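Local coordinates for vesicular integral-membrane protein VIP36 (Canis lupus familiaris, PDB 2DUR) that serves as an intracellular, calcium-dependent lectin of the early secretory pathway, binding high-mannose glycans and helping to transport and sort the glycoproteins that carry them, at residues 40-45 with 207-212; 71-76 with 217-222; 113-118 with 157-162. All coordinates share one frame; numbering follows the deposited sequence.

Contact 1: 40-45 with 207-212; sequences VRLTPD and ASAGTG. With MAN (alpha-D-mannopyranose), chain C; MAN (alpha-D-mannopyranose), chain B.
The first torsion of L42 (chi1 -60°) sets its CG opposite the carbonyl carbon, while in T43 the OG1 torsion (71°) holds the hydroxyl between backbone N and carbonyl carbon and leaves CG2 opposite the latter; both residues thereby turn carbon toward segment 207-212. L42 lays its CB against CB of A209, 3.8 Å away, while its CD1 reaches past that methyl to the peptide, 3.7 Å from C of S208. CG2 of T43 sits 3.6 Å from O of A209. Farther along, T43 and T211 reach toward each other tip to tip, OG1 of T43 lying 3.5 Å from the methyl CG2 of T211. No hydrogen bond crosses this interface, which lies between the two sheets of the legume-lectin-like beta sandwich: 40-43 runs beside 217-227 in one, 204-211 beside 49-55 and 84-90 in the other. The hydroxyls find their partners elsewhere. OG1 of T43 is hydrogen-bonded to ND1 of H218 and to O of D216, and OG1 of T211 to O of E46 and N of K49. T211 and G212 belong to the glycan pocket, where N of G212 comes within 3.1 Å of O6 of one mannose and CA of G212 within 3.5 Å of O4 of the other. D83, H142 and N118 are among the residues that hydrogen-bond the mannose residues. Small residues at 207 and 209 let the leucine come close to the opposing backbone; the chemistry is that of an apolar sheet-to-sheet interface reaching to the edge of a polar sugar site.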
loop_
_atom_site.group_PDB
_atom_site.type_symbol
_atom_site.label_atom_id
_atom_site.label_comp_id
_atom_site.label_asym_id
_atom_site.label_seq_id
_atom_site.Cartn_x
_atom_site.Cartn_y
_atom_site.Cartn_z
ATOM N N VAL A 40 0.707 10.449 -10.361
ATOM C CA VAL A 40 -0.269 10.910 -9.378
ATOM C C VAL A 40 0.545 11.324 -8.152
ATOM O O VAL A 40 1.402 10.569 -7.690
ATOM C CB VAL A 40 -1.257 9.784 -9.049
ATOM C CG1 VAL A 40 -2.156 10.175 -7.854
ATOM C CG2 VAL A 40 -2.101 9.470 -10.276
ATOM N N ARG A 41 0.345 12.541 -7.649
ATOM C CA ARG A 41 1.122 12.974 -6.509
ATOM C C ARG A 41 0.176 13.047 -5.333
ATOM O O ARG A 41 -0.688 13.913 -5.308
ATOM C CB ARG A 41 1.754 14.353 -6.762
ATOM C CG ARG A 41 2.499 14.927 -5.559
ATOM C CD ARG A 41 3.490 16.015 -5.984
ATOM N NE ARG A 41 4.599 15.372 -6.685
ATOM C CZ ARG A 41 5.542 16.008 -7.375
ATOM N NH1 ARG A 41 5.530 17.338 -7.474
ATOM N NH2 ARG A 41 6.506 15.301 -7.981
ATOM N N LEU A 42 0.343 12.128 -4.376
ATOM C CA LEU A 42 -0.541 12.065 -3.218
ATOM C C LEU A 42 -0.362 13.274 -2.300
ATOM O O LEU A 42 -1.356 13.808 -1.780
ATOM C CB LEU A 42 -0.298 10.770 -2.442
ATOM C CG LEU A 42 -0.542 9.482 -3.249
ATOM C CD1 LEU A 42 -0.059 8.275 -2.426
ATOM C CD2 LEU A 42 -1.988 9.340 -3.592
ATOM N N THR A 43 0.885 13.656 -2.052
ATOM C CA THR A 43 1.186 14.913 -1.342
ATOM C C THR A 43 2.342 15.617 -2.035
ATOM O O THR A 43 3.248 14.951 -2.527
ATOM C CB THR A 43 1.586 14.702 0.136
ATOM O OG1 THR A 43 2.890 14.102 0.227
ATOM C CG2 THR A 43 0.537 13.876 0.908
ATOM N N PRO A 44 2.331 16.968 -2.023
ATOM C CA PRO A 44 3.535 17.679 -2.378
ATOM C C PRO A 44 4.466 17.705 -1.170
ATOM O O PRO A 44 4.105 17.230 -0.067
ATOM C CB PRO A 44 3.025 19.086 -2.634
ATOM C CG PRO A 44 1.876 19.238 -1.652
ATOM C CD PRO A 44 1.262 17.881 -1.565
ATOM N N ASP A 45 5.648 18.289 -1.368
ATOM C CA ASP A 45 6.656 18.435 -0.336
ATOM C C ASP A 45 6.294 19.658 0.508
ATOM O O ASP A 45 7.053 20.629 0.607
ATOM C CB ASP A 45 8.055 18.559 -0.997
ATOM C CG ASP A 45 9.208 18.417 -0.037
ATOM O OD1 ASP A 45 9.012 18.179 1.179
ATOM O OD2 ASP A 45 10.379 18.541 -0.519
ATOM N N ALA A 207 -4.262 3.831 -2.162
ATOM C CA ALA A 207 -2.929 4.267 -1.740
ATOM C C ALA A 207 -3.134 5.643 -1.125
ATOM O O ALA A 207 -4.007 6.397 -1.564
ATOM C CB ALA A 207 -1.931 4.353 -2.926
ATOM N N SER A 208 -2.332 5.946 -0.111
ATOM C CA SER A 208 -2.411 7.245 0.531
ATOM C C SER A 208 -1.058 7.680 1.050
ATOM O O SER A 208 -0.100 6.899 1.152
ATOM C CB SER A 208 -3.466 7.217 1.660
ATOM O OG SER A 208 -3.055 6.330 2.695
ATOM N N ALA A 209 -0.957 8.966 1.358
ATOM C CA ALA A 209 0.257 9.464 1.968
ATOM C C ALA A 209 -0.067 10.628 2.861
ATOM O O ALA A 209 -1.099 11.272 2.697
ATOM C CB ALA A 209 1.277 9.903 0.899
ATOM N N GLY A 210 0.824 10.870 3.810
ATOM C CA GLY A 210 0.634 11.994 4.718
ATOM C C GLY A 210 1.954 12.701 4.959
ATOM O O GLY A 210 3.027 12.097 4.883
ATOM N N THR A 211 1.845 14.005 5.244
ATOM C CA THR A 211 2.961 14.842 5.719
ATOM C C THR A 211 2.435 15.558 6.969
ATOM O O THR A 211 1.231 15.805 7.068
ATOM C CB THR A 211 3.395 15.903 4.649
ATOM O OG1 THR A 211 2.289 16.737 4.314
ATOM C CG2 THR A 211 3.872 15.189 3.373
ATOM N N GLY A 212 3.336 15.855 7.904
ATOM C CA GLY A 212 2.975 16.554 9.160
ATOM C C GLY A 212 3.845 17.785 9.249
ATOM O O GLY A 212 3.791 18.644 8.367
HETATM C C1 MAN C . 4.087 16.209 13.491
HETATM C C2 MAN C . 3.035 15.131 13.742
HETATM C C3 MAN C . 3.640 13.731 13.559
HETATM C C4 MAN C . 4.405 13.610 12.232
HETATM C C5 MAN C . 5.487 14.675 12.245
HETATM C C6 MAN C . 6.374 14.601 11.001
HETATM O O1 MAN C . 4.934 16.345 14.630
HETATM O O2 MAN C . 1.992 15.302 12.815
HETATM O O3 MAN C . 2.617 12.751 13.653
HETATM O O4 MAN C . 4.987 12.337 12.059
HETATM O O5 MAN C . 4.812 15.924 12.294
HETATM O O6 MAN C . 5.635 14.972 9.856
HETATM C C1 MAN B . 0.819 15.806 13.467
HETATM C C2 MAN B . -0.389 15.281 12.705
HETATM C C3 MAN B . -0.384 15.894 11.307
HETATM C C4 MAN B . -0.289 17.420 11.375
HETATM C C5 MAN B . 0.872 17.873 12.274
HETATM C C6 MAN B . 0.872 19.384 12.529
HETATM O O2 MAN B . -1.543 15.658 13.431
HETATM O O3 MAN B . -1.540 15.482 10.619
HETATM O O4 MAN B . -0.130 17.915 10.075
HETATM O O5 MAN B . 0.756 17.225 13.525
HETATM O O6 MAN B . 1.841 19.733 13.518
#

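Contact 2: 71-76 with 217-222; sequences KVHGTG and NHDIIS
O of H73 is gripped twice by N217: the backbone N donates to it at 2.8 Å and the amide ND2 at 3.1 Å, the two arriving from opposite faces of the carbonyl plane. Both bonds are bent (142° and 139° at the hydrogen), and the ND2 donor stands well above that plane. With CG opposite its own carbonyl carbon (chi1 -65°), N217 can bring ND2 back to O of H73, while its CB, placed by the backbone, lies over one face of the H73 imidazole, a CH-pi contact 3.6 Å from the ring centroid; CE of K71 lies over the opposite face. At the ring edge, NE2 of H73 donates an almost straight bond to OD2 of D219, 2.9 Å away. The bond lies in the imidazole plane but meets the carboxylate from above its own plane, the two groups being steeply inclined to each other. All this decorates an antiparallel pairing inside one sheet of the lectin sandwich: K71 with D219 and H73 with N217 are hydrogen-bonded pairs, and V72 with H218 is the non-hydrogen-bonded pair between them. N of D219 binds O of K71 at 2.8 Å, with a return bond from N of K71. OD1 of D219 also forms a salt bridge with R41 of the next strand, which would probably help keep the aspartate ionised. On the other face, CG1 of V72 approaches CD2 of H218 obliquely at 3.9 Å.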
loop_
_atom_site.group_PDB
_atom_site.type_symbol
_atom_site.label_atom_id
_atom_site.label_comp_id
_atom_site.label_asym_id
_atom_site.label_seq_id
_atom_site.Cartn_x
_atom_site.Cartn_y
_atom_site.Cartn_z
ATOM N N LYS A 71 7.367 6.960 -6.156
ATOM C CA LYS A 71 8.561 7.752 -5.947
ATOM C C LYS A 71 8.371 8.620 -4.713
ATOM O O LYS A 71 7.413 9.390 -4.656
ATOM C CB LYS A 71 8.860 8.632 -7.167
ATOM C CG LYS A 71 10.252 9.156 -7.150
ATOM C CD LYS A 71 10.531 10.047 -8.359
ATOM C CE LYS A 71 11.844 10.791 -8.169
ATOM N NZ LYS A 71 13.059 9.908 -8.260
ATOM N N VAL A 72 9.255 8.458 -3.742
ATOM C CA VAL A 72 9.277 9.324 -2.569
ATOM C C VAL A 72 10.526 10.171 -2.642
ATOM O O VAL A 72 11.652 9.659 -2.669
ATOM C CB VAL A 72 9.230 8.527 -1.246
ATOM C CG1 VAL A 72 9.272 9.488 -0.050
ATOM C CG2 VAL A 72 7.960 7.658 -1.232
ATOM N N HIS A 73 10.332 11.484 -2.663
ATOM C CA HIS A 73 11.461 12.373 -2.866
ATOM C C HIS A 73 11.164 13.762 -2.334
ATOM O O HIS A 73 10.038 14.202 -2.383
ATOM C CB HIS A 73 11.816 12.430 -4.365
ATOM C CG HIS A 73 10.690 12.863 -5.249
ATOM N ND1 HIS A 73 10.730 14.046 -5.957
ATOM C CD2 HIS A 73 9.487 12.298 -5.527
ATOM C CE1 HIS A 73 9.615 14.173 -6.655
ATOM N NE2 HIS A 73 8.849 13.121 -6.421
ATOM N N GLY A 74 12.180 14.435 -1.824
ATOM C CA GLY A 74 11.984 15.808 -1.374
ATOM C C GLY A 74 13.288 16.437 -0.968
ATOM O O GLY A 74 14.354 15.829 -1.092
ATOM N N THR A 75 13.199 17.660 -0.463
ATOM C CA THR A 75 14.392 18.462 -0.233
ATOM C C THR A 75 14.742 18.696 1.237
ATOM O O THR A 75 15.707 19.408 1.533
ATOM C CB THR A 75 14.290 19.810 -0.952
ATOM O OG1 THR A 75 13.171 20.533 -0.429
ATOM C CG2 THR A 75 14.118 19.615 -2.456
ATOM N N GLY A 76 13.959 18.115 2.160
ATOM C CA GLY A 76 14.255 18.247 3.579
ATOM C C GLY A 76 15.663 17.783 3.881
ATOM O O GLY A 76 16.096 16.742 3.379
ATOM N N ASN A 217 7.519 14.704 -1.326
ATOM C CA ASN A 217 6.623 14.330 -2.397
ATOM C C ASN A 217 6.403 12.833 -2.297
ATOM O O ASN A 217 7.366 12.090 -2.162
ATOM C CB ASN A 217 7.266 14.596 -3.755
ATOM C CG ASN A 217 7.503 16.070 -4.005
ATOM O OD1 ASN A 217 6.546 16.831 -4.209
ATOM N ND2 ASN A 217 8.781 16.475 -4.003
ATOM N N HIS A 218 5.140 12.423 -2.334
ATOM C CA HIS A 218 4.775 10.994 -2.366
ATOM C C HIS A 218 4.009 10.745 -3.653
ATOM O O HIS A 218 2.844 11.074 -3.757
ATOM C CB HIS A 218 3.918 10.638 -1.119
ATOM C CG HIS A 218 4.639 10.831 0.176
ATOM N ND1 HIS A 218 4.418 11.920 1.004
ATOM C CD2 HIS A 218 5.534 10.051 0.823
ATOM C CE1 HIS A 218 5.200 11.827 2.066
ATOM N NE2 HIS A 218 5.880 10.697 1.985
ATOM N N ASP A 219 4.695 10.169 -4.660
ATOM C CA ASP A 219 4.084 9.952 -5.974
ATOM C C ASP A 219 3.786 8.474 -6.258
ATOM O O ASP A 219 4.551 7.598 -5.865
ATOM C CB ASP A 219 5.006 10.431 -7.106
ATOM C CG ASP A 219 5.340 11.908 -7.022
ATOM O OD1 ASP A 219 4.587 12.647 -6.359
ATOM O OD2 ASP A 219 6.342 12.325 -7.644
ATOM N N ILE A 220 2.680 8.226 -6.951
ATOM C CA ILE A 220 2.367 6.891 -7.504
ATOM C C ILE A 220 2.371 7.044 -9.016
ATOM O O ILE A 220 1.559 7.786 -9.553
ATOM C CB ILE A 220 0.973 6.381 -7.055
ATOM C CG1 ILE A 220 0.872 6.338 -5.523
ATOM C CG2 ILE A 220 0.666 4.978 -7.656
ATOM C CD1 ILE A 220 1.826 5.354 -4.824
ATOM N N ILE A 221 3.294 6.354 -9.695
ATOM C CA ILE A 221 3.333 6.412 -11.168
ATOM C C ILE A 221 2.357 5.400 -11.759
ATOM O O ILE A 221 1.584 5.711 -12.668
ATOM C CB ILE A 221 4.744 6.203 -11.725
ATOM C CG1 ILE A 221 5.672 7.367 -11.360
ATOM C CG2 ILE A 221 4.695 6.045 -13.277
ATOM C CD1 ILE A 221 6.256 7.342 -9.934
ATOM N N SER A 222 2.386 4.171 -11.236
ATOM C CA SER A 222 1.444 3.170 -11.691
ATOM C C SER A 222 1.189 2.161 -10.587
ATOM O O SER A 222 2.027 1.996 -9.688
ATOM C CB SER A 222 1.976 2.426 -12.942
ATOM O OG SER A 222 3.153 1.725 -12.624
#

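Contact 3: 113-118 with 157-162; sequences LDTYPN and DFRNRD. With CA (calcium ion), chain E; MAN (alpha-D-mannopyranose), chain C.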
loop_
_atom_site.group_PDB
_atom_site.type_symbol
_atom_site.label_atom_id
_atom_site.label_comp_id
_atom_site.label_asym_id
_atom_site.label_seq_id
_atom_site.Cartn_x
_atom_site.Cartn_y
_atom_site.Cartn_z
ATOM N N LEU A 113 4.957 2.306 4.097
ATOM C CA LEU A 113 6.329 2.667 3.706
ATOM C C LEU A 113 6.619 3.928 4.532
ATOM O O LEU A 113 6.276 5.049 4.127
ATOM C CB LEU A 113 6.378 2.965 2.203
ATOM C CG LEU A 113 6.283 1.760 1.263
ATOM C CD1 LEU A 113 4.858 1.293 1.174
ATOM C CD2 LEU A 113 6.774 2.158 -0.126
ATOM N N ASP A 114 7.185 3.719 5.718
ATOM C CA ASP A 114 7.321 4.772 6.742
ATOM C C ASP A 114 8.733 5.350 6.653
ATOM O O ASP A 114 9.699 4.617 6.806
ATOM C CB ASP A 114 7.067 4.124 8.124
ATOM C CG ASP A 114 7.035 5.133 9.272
ATOM O OD1 ASP A 114 6.588 4.766 10.397
ATOM O OD2 ASP A 114 7.442 6.294 9.060
ATOM N N THR A 115 8.855 6.662 6.421
ATOM C CA THR A 115 10.149 7.283 6.201
ATOM C C THR A 115 10.692 8.075 7.393
ATOM O O THR A 115 11.793 8.598 7.333
ATOM C CB THR A 115 10.097 8.264 5.022
ATOM O OG1 THR A 115 9.138 9.274 5.323
ATOM C CG2 THR A 115 9.691 7.571 3.697
ATOM N N TYR A 116 9.918 8.184 8.472
ATOM C CA TYR A 116 10.331 9.003 9.611
ATOM C C TYR A 116 10.190 8.242 10.935
ATOM O O TYR A 116 9.081 7.828 11.256
ATOM C CB TYR A 116 9.486 10.282 9.668
ATOM C CG TYR A 116 9.834 11.140 10.846
ATOM C CD1 TYR A 116 11.102 11.721 10.957
ATOM C CD2 TYR A 116 8.903 11.362 11.869
ATOM C CE1 TYR A 116 11.426 12.500 12.055
ATOM C CE2 TYR A 116 9.226 12.151 12.973
ATOM C CZ TYR A 116 10.501 12.699 13.055
ATOM O OH TYR A 116 10.842 13.476 14.145
ATOM N N PRO A 117 11.296 8.067 11.700
ATOM C CA PRO A 117 11.143 7.370 12.991
ATOM C C PRO A 117 10.536 8.267 14.063
ATOM O O PRO A 117 11.238 9.099 14.653
ATOM C CB PRO A 117 12.579 6.959 13.365
ATOM C CG PRO A 117 13.473 7.912 12.602
ATOM C CD PRO A 117 12.699 8.439 11.423
ATOM N N ASN A 118 9.232 8.114 14.302
ATOM C CA ASN A 118 8.565 8.866 15.369
ATOM C C ASN A 118 8.980 8.348 16.743
ATOM O O ASN A 118 8.954 9.081 17.737
ATOM C CB ASN A 118 7.060 8.722 15.227
ATOM C CG ASN A 118 6.531 9.407 14.007
ATOM O OD1 ASN A 118 6.524 8.836 12.913
ATOM N ND2 ASN A 118 6.071 10.636 14.175
ATOM N N ASP A 157 15.688 1.172 1.505
ATOM C CA ASP A 157 16.237 2.483 1.143
ATOM C C ASP A 157 15.568 2.949 -0.138
ATOM O O ASP A 157 16.087 2.728 -1.247
ATOM C CB ASP A 157 17.768 2.359 0.979
ATOM C CG ASP A 157 18.444 3.683 0.642
ATOM O OD1 ASP A 157 17.786 4.745 0.684
ATOM O OD2 ASP A 157 19.662 3.651 0.339
ATOM N N PHE A 158 14.382 3.546 -0.012
ATOM C CA PHE A 158 13.618 3.895 -1.205
ATOM C C PHE A 158 13.505 5.387 -1.503
ATOM O O PHE A 158 12.928 5.759 -2.522
ATOM C CB PHE A 158 12.233 3.238 -1.215
ATOM C CG PHE A 158 11.373 3.600 -0.036
ATOM C CD1 PHE A 158 11.157 2.683 0.974
ATOM C CD2 PHE A 158 10.739 4.849 0.031
ATOM C CE1 PHE A 158 10.334 3.003 2.083
ATOM C CE2 PHE A 158 9.917 5.173 1.118
ATOM C CZ PHE A 158 9.715 4.264 2.131
ATOM N N ARG A 159 14.053 6.235 -0.640
ATOM C CA ARG A 159 13.869 7.667 -0.797
ATOM C C ARG A 159 14.969 8.310 -1.633
ATOM O O ARG A 159 16.154 7.991 -1.460
ATOM C CB ARG A 159 13.812 8.324 0.574
ATOM C CG ARG A 159 13.218 9.658 0.537
ATOM C CD ARG A 159 12.929 10.146 1.948
ATOM N NE ARG A 159 12.866 11.588 1.886
ATOM C CZ ARG A 159 13.919 12.390 1.827
ATOM N NH1 ARG A 159 15.156 11.890 1.856
ATOM N NH2 ARG A 159 13.734 13.691 1.742
ATOM N N ASN A 160 14.569 9.206 -2.529
ATOM C CA ASN A 160 15.525 10.058 -3.247
ATOM C C ASN A 160 16.514 9.231 -4.056
ATOM O O ASN A 160 17.712 9.560 -4.091
ATOM C CB ASN A 160 16.296 10.966 -2.270
ATOM C CG ASN A 160 15.537 12.255 -1.928
ATOM O OD1 ASN A 160 14.539 12.589 -2.556
ATOM N ND2 ASN A 160 16.028 12.984 -0.937
ATOM N N ARG A 161 16.022 8.173 -4.693
ATOM C CA ARG A 161 16.871 7.349 -5.556
ATOM C C ARG A 161 16.988 7.926 -6.973
ATOM O O ARG A 161 16.074 8.577 -7.465
ATOM C CB ARG A 161 16.346 5.907 -5.603
ATOM C CG ARG A 161 16.145 5.251 -4.226
ATOM C CD ARG A 161 17.410 5.255 -3.361
ATOM N NE ARG A 161 18.526 4.570 -4.033
ATOM C CZ ARG A 161 18.875 3.292 -3.840
ATOM N NH1 ARG A 161 18.227 2.511 -2.970
ATOM N NH2 ARG A 161 19.899 2.783 -4.521
ATOM N N ASP A 162 18.100 7.631 -7.653
ATOM C CA ASP A 162 18.323 8.154 -9.016
ATOM C C ASP A 162 17.744 7.311 -10.154
ATOM O O ASP A 162 18.014 7.569 -11.336
ATOM C CB ASP A 162 19.807 8.408 -9.246
ATOM C CG ASP A 162 20.351 9.500 -8.342
ATOM O OD1 ASP A 162 19.570 10.408 -7.964
ATOM O OD2 ASP A 162 21.556 9.448 -8.006
HETATM CA CA CA E . 6.837 7.074 11.352
HETATM C C1 MAN C . 4.087 16.209 13.491
HETATM C C2 MAN C . 3.035 15.131 13.742
HETATM C C3 MAN C . 3.640 13.731 13.559
HETATM C C4 MAN C . 4.405 13.610 12.232
HETATM C C5 MAN C . 5.487 14.675 12.245
HETATM C C6 MAN C . 6.374 14.601 11.001
HETATM O O1 MAN C . 4.934 16.345 14.630
HETATM O O2 MAN C . 1.992 15.302 12.815
HETATM O O3 MAN C . 2.617 12.751 13.653
HETATM O O4 MAN C . 4.987 12.337 12.059
HETATM O O5 MAN C . 4.812 15.924 12.294
HETATM O O6 MAN C . 5.635 14.972 9.856
HETATM O O HOH W 1 6.063 8.724 9.732
HETATM O O HOH W 2 4.552 6.505 12.001
#
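Where the end of strand 109-114 faces the irregular loop 157-162, their closest CA atoms, those of T115 and R159, are 7.9 Å apart, and side chains bridge the gap. F158 does most of this. Its ring tip enters between L113 and T115: CZ touches CB of L113 at 3.6 Å, and CE2 lies 3.5 Å from the methyl CG2 of T115, whose side chain crosses the phenyl at about a right angle. CD2 of L113 lies over one face of the ring, offset toward its rim. Beside F158, R159 brings its CD toward the same T115 methyl, while its NE forms a salt bridge with D216. The contact is apolar throughout, and V72 and I129 also pack on the phenylalanine. The same segment, from D114 to N118, carries calcium and sugar ligands of this L-type lectin domain. The CB of D114 is directed away from the loop, and with CG anti to N (chi1 -174°) the carboxylate takes the calcium with both oxygens, each at 2.5 Å. OD2 also accepts a hydrogen bond from N of Y116, closing an Asx turn that probably helps place the carbonyl O of Y116 on the metal. OD1 of N118, two waters and D145 complete the coordination. With its oxygen on the calcium, the N118 amide directs ND2 at O4 of a mannose, 2.9 Å away and almost straight (172°); the metal thus probably fixes the orientation of the amide that binds the sugar.

In the fold
Contacts 1 and 3 are buried and apolar across their interfaces, whereas contact 2 is partly buried and polar on its histidine face. The difference follows from place: contact 2 pairs neighbouring strands within one sheet, contact 1 joins that sheet to the opposing one, and contact 3 packs a loop against a strand end of the opposing sheet. Contacts 1 and 2 hold adjoining strands of one sheet, joined also by a probable hydrogen bond between V40 and I220. Contact 2 meets contact 3 where N160 probably hydrogen-bonds the backbone of V72 and G74. Although contacts 1 and 3 do not touch, both reach one mannose, through G212 and N118.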